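Local coordinates for protein Rho guanyl nucleotide exchange factor (Rom2), putative (Aspergillus fumigatus Af293, PDB 5O51) that forms the beta-propeller CNH domain of a longer protein that probably acts as a guanine-nucleotide exchange factor for Rho-type GTPases, at residues A[196-201]-A[240-245]; A[234-239]-A[275-280]; A[265-270]-A[296-301]. All blocks are in the same frame, centred on the assembly; numbering follows the deposited sequence.

Contact 1 (A[196-201]-A[240-245]); sequences RGFEVV and FLLNYS
Phe198 and Tyr244 each set CG opposite their own carbonyl carbon (chi1 -76° and -49°), and from these positions the two rings meet between strands 197-201 and 240-244. They form a T-shaped, edge-to-face pair. Phe198 offers its edge to one face of Tyr244, the ring centroids being 5.1 Å apart and the planes inclined at 60°. Phe198 CE2 stands 3.9 Å above the plane of the Tyr244 ring, displaced toward its rim. The phenol oxygen meets the edge of the Phe198 ring near its plane, with Tyr244 OH 3.6 Å from Phe198 CD2; this is packing, without a hydrogen bond. Leu242 adds one methyl branch, its CD2 lying 3.9 Å from Phe198 CE2 as the two side chains lie alongside, pointing opposite ways. Asn243 takes part through its backbone, its O lying 4.2 Å from Phe198 CZ; its side-chain OD1 is hydrogen-bonded to Ser248 OG. Gly197, just before Phe198, has backbone angles at which a CB would press on the preceding carbonyl oxygen, a conformation that favours glycine whatever lies opposite. All four touching residues are buried. Pro230, Ile233 and Cys191 also pack against Phe198, while Phe247 makes a second edge-to-face pair with Tyr244. The strands belong to different four-stranded antiparallel sheets, joined here chiefly by side-chain packing, and the axes of these short segments approach to 9.6 Å. Such hydrophobic packing between consecutive sheets is how the blades of a beta-propeller are held face against face.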
loop_
_atom_site.group_PDB
_atom_site.type_symbol
_atom_site.label_atom_id
_atom_site.label_comp_id
_atom_site.label_asym_id
_atom_site.label_seq_id
_atom_site.Cartn_x
_atom_site.Cartn_y
_atom_site.Cartn_z
ATOM N N ARG A 196 -18.480 4.748 3.017
ATOM C CA ARG A 196 -19.652 3.986 3.489
ATOM C C ARG A 196 -19.306 2.547 3.851
ATOM O O ARG A 196 -20.123 1.830 4.473
ATOM C CB ARG A 196 -20.742 3.969 2.413
ATOM C CG ARG A 196 -21.549 5.268 2.299
ATOM C CD ARG A 196 -22.750 5.085 1.374
ATOM N NE ARG A 196 -22.426 4.219 0.222
ATOM C CZ ARG A 196 -22.149 4.611 -1.030
ATOM N NH1 ARG A 196 -22.157 5.894 -1.400
ATOM N NH2 ARG A 196 -21.873 3.682 -1.949
ATOM N N GLY A 197 -18.118 2.122 3.429
ATOM C CA GLY A 197 -17.569 0.805 3.729
ATOM C C GLY A 197 -16.857 0.207 2.529
ATOM O O GLY A 197 -16.638 0.839 1.469
ATOM N N PHE A 198 -16.512 -1.046 2.683
ATOM C CA PHE A 198 -16.056 -1.840 1.570
ATOM C C PHE A 198 -17.214 -2.135 0.567
ATOM O O PHE A 198 -18.190 -2.785 0.931
ATOM C CB PHE A 198 -15.460 -3.126 2.141
ATOM C CG PHE A 198 -14.062 -2.970 2.761
ATOM C CD1 PHE A 198 -12.979 -2.520 2.001
ATOM C CD2 PHE A 198 -13.823 -3.362 4.087
ATOM C CE1 PHE A 198 -11.717 -2.439 2.571
ATOM C CE2 PHE A 198 -12.543 -3.306 4.656
ATOM C CZ PHE A 198 -11.497 -2.839 3.892
ATOM N N GLU A 199 -17.106 -1.658 -0.671
ATOM C CA GLU A 199 -18.126 -1.917 -1.694
ATOM C C GLU A 199 -17.504 -2.707 -2.849
ATOM O O GLU A 199 -16.526 -2.292 -3.474
ATOM C CB GLU A 199 -18.780 -0.616 -2.215
ATOM C CG GLU A 199 -19.289 0.367 -1.138
ATOM C CD GLU A 199 -20.653 0.046 -0.505
ATOM O OE1 GLU A 199 -21.497 -0.630 -1.138
ATOM O OE2 GLU A 199 -20.898 0.513 0.640
ATOM N N VAL A 200 -18.103 -3.854 -3.131
ATOM C CA VAL A 200 -17.601 -4.791 -4.133
ATOM C C VAL A 200 -18.157 -4.424 -5.511
ATOM O O VAL A 200 -19.336 -4.136 -5.640
ATOM C CB VAL A 200 -17.992 -6.210 -3.727
ATOM C CG1 VAL A 200 -17.419 -7.248 -4.678
ATOM C CG2 VAL A 200 -17.528 -6.472 -2.303
ATOM N N VAL A 201 -17.294 -4.422 -6.528
ATOM C CA VAL A 201 -17.587 -3.879 -7.871
ATOM C C VAL A 201 -17.110 -4.868 -8.915
ATOM O O VAL A 201 -15.977 -5.343 -8.873
ATOM C CB VAL A 201 -16.923 -2.501 -8.080
ATOM C CG1 VAL A 201 -16.658 -2.181 -9.555
ATOM C CG2 VAL A 201 -17.806 -1.429 -7.463
ATOM N N PHE A 240 -12.069 -13.667 5.768
ATOM C CA PHE A 240 -11.311 -12.427 5.534
ATOM C C PHE A 240 -11.158 -11.607 6.804
ATOM O O PHE A 240 -12.138 -11.422 7.533
ATOM C CB PHE A 240 -12.055 -11.591 4.549
ATOM C CG PHE A 240 -12.206 -12.243 3.215
ATOM C CD1 PHE A 240 -13.200 -13.203 2.998
ATOM C CD2 PHE A 240 -11.384 -11.894 2.158
ATOM C CE1 PHE A 240 -13.363 -13.799 1.746
ATOM C CE2 PHE A 240 -11.546 -12.477 0.898
ATOM C CZ PHE A 240 -12.529 -13.431 0.693
ATOM N N LEU A 241 -9.947 -11.128 7.059
ATOM C CA LEU A 241 -9.680 -10.148 8.099
ATOM C C LEU A 241 -9.825 -8.783 7.511
ATOM O O LEU A 241 -9.082 -8.450 6.570
ATOM C CB LEU A 241 -8.292 -10.294 8.682
ATOM C CG LEU A 241 -7.866 -9.216 9.738
ATOM C CD1 LEU A 241 -8.760 -9.301 10.962
ATOM C CD2 LEU A 241 -6.439 -9.428 10.163
ATOM N N LEU A 242 -10.783 -8.015 8.041
ATOM C CA LEU A 242 -11.099 -6.663 7.597
ATOM C C LEU A 242 -10.519 -5.646 8.571
ATOM O O LEU A 242 -10.729 -5.763 9.792
ATOM C CB LEU A 242 -12.602 -6.520 7.518
ATOM C CG LEU A 242 -13.324 -7.419 6.468
ATOM C CD1 LEU A 242 -14.819 -7.074 6.520
ATOM C CD2 LEU A 242 -12.909 -7.170 5.029
ATOM N N ASN A 243 -9.788 -4.675 8.046
ATOM C CA ASN A 243 -9.035 -3.697 8.848
ATOM C C ASN A 243 -9.441 -2.269 8.441
ATOM O O ASN A 243 -9.278 -1.836 7.279
ATOM C CB ASN A 243 -7.511 -3.852 8.725
ATOM C CG ASN A 243 -7.012 -5.235 9.120
ATOM O OD1 ASN A 243 -6.915 -5.604 10.294
ATOM N ND2 ASN A 243 -6.646 -6.013 8.117
ATOM N N TYR A 244 -10.044 -1.579 9.390
ATOM C CA TYR A 244 -10.427 -0.175 9.239
ATOM C C TYR A 244 -9.674 0.678 10.297
ATOM O O TYR A 244 -9.089 0.137 11.270
ATOM C CB TYR A 244 -11.912 -0.001 9.461
ATOM C CG TYR A 244 -12.952 -0.907 8.748
ATOM C CD1 TYR A 244 -13.021 -2.236 9.007
ATOM C CD2 TYR A 244 -13.941 -0.351 7.938
ATOM C CE1 TYR A 244 -13.974 -3.037 8.420
ATOM C CE2 TYR A 244 -14.910 -1.138 7.335
ATOM C CZ TYR A 244 -14.944 -2.490 7.612
ATOM O OH TYR A 244 -15.903 -3.367 7.080
ATOM N N SER A 245 -9.673 2.010 10.130
ATOM C CA SER A 245 -8.947 2.861 11.057
ATOM C C SER A 245 -9.458 2.668 12.483
ATOM O O SER A 245 -8.705 2.848 13.412
ATOM C CB SER A 245 -8.987 4.343 10.673
ATOM O OG SER A 245 -10.344 4.823 10.725
#

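Contact 2 (A[234-239]-A[275-280]); sequences ERMNGE and LSYPYI
The Tyr277 ring meets Met236 at its edge: Met236 CE lies near the ring plane, 4.0 Å from Tyr277 CD2. A second flat group, the Glu234 carboxylate, comes against Leu275, with Glu234 OE2 3.4 Å from Leu275 CD2 and 3.7 Å from Leu275 CB. Elsewhere in the same segments, Pro278 CD sits over one face of the Tyr279 ring, near its rim. Leu275 is the central piece, held by Glu234 and Met236 together. Met236 and Leu275 reach toward each other end to end, with Met236 SD 3.8 Å from Leu275 CD2 and the glutamate CG against the same methyl. The bend of Met236 at its last torsion (chi3 63°) turns CE so that it touches both Leu275 CD2 and the tyrosine. Polar linkage is indirect: a water accepts from Leu275 N at 2.8 Å and donates only weakly to Glu234 OE1, whose stronger partner is His232 NE2. The contact is thus a modest apolar patch near the surface, with the Glu234 carboxylate packed beside it. Both segments are hairpin ends. Met236 to Glu239 form a type II' turn, and Ser276 to Tyr279 close a tight turn through the cis peptide before Pro278. Strands 230-236 and 272-276 open consecutive four-stranded sheets, so the first strands of two neighbouring propeller blades meet beside their hairpin turns.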
loop_
_atom_site.group_PDB
_atom_site.type_symbol
_atom_site.label_atom_id
_atom_site.label_comp_id
_atom_site.label_asym_id
_atom_site.label_seq_id
_atom_site.Cartn_x
_atom_site.Cartn_y
_atom_site.Cartn_z
ATOM N N GLU A 234 -7.484 -8.923 4.166
ATOM C CA GLU A 234 -6.553 -10.040 4.098
ATOM C C GLU A 234 -7.305 -11.368 4.170
ATOM O O GLU A 234 -8.117 -11.588 5.072
ATOM C CB GLU A 234 -5.588 -9.926 5.266
ATOM C CG GLU A 234 -4.468 -10.947 5.240
ATOM C CD GLU A 234 -3.073 -10.425 4.873
ATOM O OE1 GLU A 234 -2.835 -9.224 4.529
ATOM O OE2 GLU A 234 -2.188 -11.299 4.945
ATOM N N ARG A 235 -6.987 -12.283 3.259
ATOM C CA ARG A 235 -7.577 -13.629 3.242
ATOM C C ARG A 235 -6.889 -14.491 4.285
ATOM O O ARG A 235 -5.679 -14.480 4.394
ATOM C CB ARG A 235 -7.400 -14.204 1.847
ATOM C CG ARG A 235 -8.015 -15.575 1.621
ATOM C CD ARG A 235 -8.410 -15.781 0.150
ATOM N NE ARG A 235 -9.261 -16.954 -0.060
ATOM C CZ ARG A 235 -10.506 -17.105 0.418
ATOM N NH1 ARG A 235 -11.099 -16.175 1.175
ATOM N NH2 ARG A 235 -11.178 -18.217 0.158
ATOM N N MET A 236 -7.641 -15.224 5.097
ATOM C CA MET A 236 -7.032 -16.301 5.944
ATOM C C MET A 236 -7.941 -17.544 5.973
ATOM O O MET A 236 -9.025 -17.504 6.554
ATOM C CB MET A 236 -6.765 -15.808 7.365
ATOM C CG MET A 236 -6.231 -14.376 7.459
ATOM S SD MET A 236 -5.867 -13.880 9.143
ATOM C CE MET A 236 -4.559 -15.021 9.632
ATOM N N ASN A 237 -7.526 -18.626 5.309
ATOM C CA ASN A 237 -8.408 -19.793 5.075
ATOM C C ASN A 237 -9.554 -19.302 4.191
ATOM O O ASN A 237 -9.315 -18.505 3.269
ATOM C CB ASN A 237 -8.951 -20.375 6.404
ATOM C CG ASN A 237 -7.897 -20.427 7.485
ATOM O OD1 ASN A 237 -8.145 -20.020 8.642
ATOM N ND2 ASN A 237 -6.698 -20.913 7.120
ATOM N N GLY A 238 -10.788 -19.703 4.488
ATOM C CA GLY A 238 -11.950 -19.033 3.874
ATOM C C GLY A 238 -12.615 -17.939 4.700
ATOM O O GLY A 238 -13.807 -17.705 4.522
ATOM N N GLU A 239 -11.873 -17.300 5.617
ATOM C CA GLU A 239 -12.331 -16.061 6.296
ATOM C C GLU A 239 -11.501 -14.867 5.752
ATOM O O GLU A 239 -10.356 -15.039 5.375
ATOM C CB GLU A 239 -12.155 -16.155 7.833
ATOM C CG GLU A 239 -12.663 -17.424 8.528
ATOM C CD GLU A 239 -12.217 -17.554 10.007
ATOM O OE1 GLU A 239 -11.097 -17.113 10.409
ATOM O OE2 GLU A 239 -13.011 -18.126 10.790
ATOM N N LEU A 275 0.216 -8.097 8.127
ATOM C CA LEU A 275 0.092 -9.380 8.835
ATOM C C LEU A 275 1.391 -10.201 8.774
ATOM O O LEU A 275 1.915 -10.490 7.703
ATOM C CB LEU A 275 -1.115 -10.125 8.285
ATOM C CG LEU A 275 -1.434 -11.518 8.851
ATOM C CD1 LEU A 275 -1.534 -11.568 10.381
ATOM C CD2 LEU A 275 -2.712 -12.024 8.209
ATOM N N SER A 276 1.953 -10.526 9.931
ATOM C CA SER A 276 3.086 -11.466 10.041
ATOM C C SER A 276 2.806 -12.482 11.161
ATOM O O SER A 276 3.249 -12.315 12.315
ATOM C CB SER A 276 4.379 -10.713 10.269
ATOM O OG SER A 276 5.444 -11.597 10.175
ATOM N N TYR A 277 2.062 -13.520 10.807
ATOM C CA TYR A 277 1.506 -14.530 11.771
ATOM C C TYR A 277 2.502 -14.878 12.870
ATOM O O TYR A 277 3.671 -15.061 12.565
ATOM C CB TYR A 277 0.977 -15.793 11.053
ATOM C CG TYR A 277 -0.035 -16.572 11.926
ATOM C CD1 TYR A 277 0.422 -17.389 12.976
ATOM C CD2 TYR A 277 -1.441 -16.493 11.710
ATOM C CE1 TYR A 277 -0.460 -18.069 13.794
ATOM C CE2 TYR A 277 -2.332 -17.194 12.556
ATOM C CZ TYR A 277 -1.808 -17.957 13.597
ATOM O OH TYR A 277 -2.578 -18.677 14.480
ATOM N N PRO A 278 2.116 -14.904 14.164
ATOM C CA PRO A 278 0.778 -14.678 14.703
ATOM C C PRO A 278 0.466 -13.177 15.012
ATOM O O PRO A 278 -0.399 -12.909 15.860
ATOM C CB PRO A 278 0.838 -15.500 16.011
ATOM C CG PRO A 278 2.220 -15.268 16.467
ATOM C CD PRO A 278 3.088 -15.108 15.260
ATOM N N TYR A 279 1.110 -12.219 14.329
ATOM C CA TYR A 279 0.899 -10.797 14.695
ATOM C C TYR A 279 0.157 -9.994 13.637
ATOM O O TYR A 279 0.225 -10.288 12.454
ATOM C CB TYR A 279 2.193 -10.137 15.050
ATOM C CG TYR A 279 3.021 -10.865 16.100
ATOM C CD1 TYR A 279 2.591 -10.958 17.426
ATOM C CD2 TYR A 279 4.240 -11.450 15.770
ATOM C CE1 TYR A 279 3.344 -11.595 18.374
ATOM C CE2 TYR A 279 5.009 -12.098 16.707
ATOM C CZ TYR A 279 4.567 -12.165 18.015
ATOM O OH TYR A 279 5.319 -12.817 18.978
ATOM N N ILE A 280 -0.602 -8.988 14.091
ATOM C CA ILE A 280 -1.238 -8.028 13.197
ATOM C C ILE A 280 -0.700 -6.702 13.676
ATOM O O ILE A 280 -0.730 -6.414 14.917
ATOM C CB ILE A 280 -2.774 -8.177 13.147
ATOM C CG1 ILE A 280 -3.455 -6.973 12.478
ATOM C CG2 ILE A 280 -3.400 -8.381 14.508
ATOM C CD1 ILE A 280 -3.246 -6.998 10.979
HETATM O O HOH W 1 0.229 -7.929 5.333
#

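Contact 3 (A[265-270]-A[296-301]); sequences SWEGNP and SELIHI
At the outer edge of a propeller blade, Glu267 of the inter-blade loop 265-270 lies against Ile301 and Leu298 of the blade's last strand. That strand carries a classic beta bulge, in which Ile299 and His300 both face Ile290 of the adjoining strand 287-292. The bulge falls between the two residues touched by the glutamate. Its carboxylate shares its oxygens between them: Glu267 OE1 lies 3.8 Å from Ile301 CD1, while Glu267 OE2 comes more loosely to Leu298 CD2, at 4.3 Å. Both are contacts of an oxygen with a methyl group, and no polar bond joins the segments. The glutamate is extended beyond CG (chi2 -169°), which carries its carboxylate out from the loop to the strand. Ile301 meets it with the end of its longer branch, and the two side chains cross at about a right angle. The shared surface is small, 75 Å² over both sides, and Glu267 and Leu298 are both exposed, so this is a light surface contact and not part of the core. The loop is fixed more firmly from elsewhere. Glu267 N bonds Glu289 OE1, and the Leu298 side chain also touches Glu289, which therefore lies close to both segments. Buried Trp266 turns its indole into the fold, where NE1 bonds Ser248 OG and the ring packs on Ile280 and Ala282. In chain order the loop leaves the short strand 264-265, the fourth of one blade, and leads to strand 272-276, the first of the next. Strand 298-303 lies at the far side of that same blade, beyond strands 279-284 and 287-292, so Glu267 reaches the outermost strand of the sheet its own loop is about to enter.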
loop_
_atom_site.group_PDB
_atom_site.type_symbol
_atom_site.label_atom_id
_atom_site.label_comp_id
_atom_site.label_asym_id
_atom_site.label_seq_id
_atom_site.Cartn_x
_atom_site.Cartn_y
_atom_site.Cartn_z
ATOM N N SER A 265 -10.325 -2.968 18.758
ATOM C CA SER A 265 -10.509 -1.541 18.545
ATOM C C SER A 265 -9.127 -0.915 18.674
ATOM O O SER A 265 -8.505 -1.036 19.740
ATOM C CB SER A 265 -11.475 -0.939 19.615
ATOM O OG SER A 265 -12.845 -1.080 19.166
ATOM N N TRP A 266 -8.674 -0.194 17.652
ATOM C CA TRP A 266 -7.271 0.356 17.665
ATOM C C TRP A 266 -7.174 1.574 18.580
ATOM O O TRP A 266 -8.113 2.403 18.661
ATOM C CB TRP A 266 -6.820 0.638 16.200
ATOM C CG TRP A 266 -6.798 -0.632 15.357
ATOM C CD1 TRP A 266 -7.684 -0.982 14.427
ATOM C CD2 TRP A 266 -5.886 -1.727 15.475
ATOM N NE1 TRP A 266 -7.397 -2.240 13.919
ATOM C CE2 TRP A 266 -6.291 -2.716 14.559
ATOM C CE3 TRP A 266 -4.738 -1.968 16.283
ATOM C CZ2 TRP A 266 -5.603 -3.933 14.386
ATOM C CZ3 TRP A 266 -4.019 -3.174 16.105
ATOM C CH2 TRP A 266 -4.465 -4.157 15.158
ATOM N N GLU A 267 -6.063 1.675 19.302
ATOM C CA GLU A 267 -5.787 2.872 20.124
ATOM C C GLU A 267 -5.659 4.129 19.377
ATOM O O GLU A 267 -6.130 5.126 19.865
ATOM C CB GLU A 267 -4.603 2.674 21.081
ATOM C CG GLU A 267 -4.846 1.456 22.015
ATOM C CD GLU A 267 -3.847 1.374 23.148
ATOM O OE1 GLU A 267 -3.074 2.343 23.382
ATOM O OE2 GLU A 267 -3.869 0.361 23.832
ATOM N N GLY A 268 -5.079 4.102 18.178
ATOM C CA GLY A 268 -4.895 5.325 17.357
ATOM C C GLY A 268 -5.818 5.367 16.147
ATOM O O GLY A 268 -6.902 4.803 16.169
ATOM N N ASN A 269 -5.371 6.052 15.106
ATOM C CA ASN A 269 -6.053 6.117 13.797
ATOM C C ASN A 269 -5.154 5.548 12.698
ATOM O O ASN A 269 -4.576 6.271 11.919
ATOM C CB ASN A 269 -6.531 7.559 13.530
ATOM C CG ASN A 269 -7.661 7.962 14.528
ATOM O OD1 ASN A 269 -8.768 7.442 14.448
ATOM N ND2 ASN A 269 -7.321 8.720 15.545
ATOM N N PRO A 270 -4.990 4.216 12.676
ATOM C CA PRO A 270 -4.000 3.624 11.736
ATOM C C PRO A 270 -4.361 3.894 10.273
ATOM O O PRO A 270 -5.539 3.928 9.920
ATOM C CB PRO A 270 -4.002 2.119 12.087
ATOM C CG PRO A 270 -5.271 1.889 12.979
ATOM C CD PRO A 270 -5.514 3.232 13.634
ATOM N N SER A 296 -6.214 -11.677 20.312
ATOM C CA SER A 296 -6.556 -10.252 20.090
ATOM C C SER A 296 -5.963 -9.358 21.122
ATOM O O SER A 296 -6.122 -8.136 21.029
ATOM C CB SER A 296 -8.038 -9.950 19.931
ATOM O OG SER A 296 -8.694 -9.864 21.216
ATOM N N GLU A 297 -5.156 -9.927 21.991
ATOM C CA GLU A 297 -4.473 -9.167 23.029
ATOM C C GLU A 297 -3.307 -8.309 22.482
ATOM O O GLU A 297 -2.639 -8.677 21.488
ATOM C CB GLU A 297 -3.918 -10.134 24.105
ATOM C CG GLU A 297 -2.622 -10.841 23.665
ATOM C CD GLU A 297 -2.247 -12.166 24.375
ATOM O OE1 GLU A 297 -1.827 -12.126 25.555
ATOM O OE2 GLU A 297 -2.273 -13.225 23.706
ATOM N N LEU A 298 -3.028 -7.243 23.216
ATOM C CA LEU A 298 -1.960 -6.303 22.979
ATOM C C LEU A 298 -0.615 -6.945 23.290
ATOM O O LEU A 298 -0.415 -7.422 24.385
ATOM C CB LEU A 298 -2.129 -5.056 23.868
ATOM C CG LEU A 298 -1.006 -4.027 23.772
ATOM C CD1 LEU A 298 -0.887 -3.525 22.312
ATOM C CD2 LEU A 298 -1.245 -2.886 24.703
ATOM N N ILE A 299 0.309 -6.930 22.328
ATOM C CA ILE A 299 1.673 -7.441 22.537
ATOM C C ILE A 299 2.670 -6.326 22.759
ATOM O O ILE A 299 3.478 -6.443 23.665
ATOM C CB ILE A 299 2.128 -8.260 21.319
ATOM C CG1 ILE A 299 1.221 -9.475 21.121
ATOM C CG2 ILE A 299 3.613 -8.701 21.400
ATOM C CD1 ILE A 299 1.469 -10.588 22.142
ATOM N N HIS A 300 2.682 -5.289 21.900
ATOM C CA HIS A 300 3.717 -4.248 21.968
ATOM C C HIS A 300 3.197 -2.970 21.299
ATOM O O HIS A 300 2.383 -2.993 20.361
ATOM C CB HIS A 300 5.083 -4.809 21.424
ATOM C CG HIS A 300 6.262 -3.943 21.731
ATOM N ND1 HIS A 300 6.487 -3.401 22.985
ATOM C CD2 HIS A 300 7.260 -3.470 20.935
ATOM C CE1 HIS A 300 7.582 -2.652 22.957
ATOM N NE2 HIS A 300 8.064 -2.668 21.727
ATOM N N ILE A 301 3.565 -1.839 21.875
ATOM C CA ILE A 301 3.444 -0.548 21.222
ATOM C C ILE A 301 4.871 0.014 20.964
ATOM O O ILE A 301 5.693 0.125 21.894
ATOM C CB ILE A 301 2.622 0.415 22.088
ATOM C CG1 ILE A 301 1.183 -0.076 22.145
ATOM C CG2 ILE A 301 2.634 1.843 21.567
ATOM C CD1 ILE A 301 0.345 0.676 23.113
#

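How the contacts relate
The three contacts follow one arc of the propeller, over three consecutive four-stranded sheets. Contact 1 joins the sheet of 197-202 to that of 239-244; contact 2 joins the latter sheet to the one beginning with 272-276. Their centres lie about 15 Å (1 and 2), 16 Å (2 and 3) and 19 Å (1 and 3) apart. Contacts 1 and 2 share a hairpin, with a probable hydrogen bond from Leu241 N to Glu234 O (2.7 Å). Trp266 touches both Tyr244 and Ile280. Along the chain contact 2 interleaves with both others, whereas contact 1 closes before contact 3 opens. Contacts 1 and 2 pack successive blades of the CNH domain together, and contact 3 lays the connecting loop on the outer edge of the blade it enters.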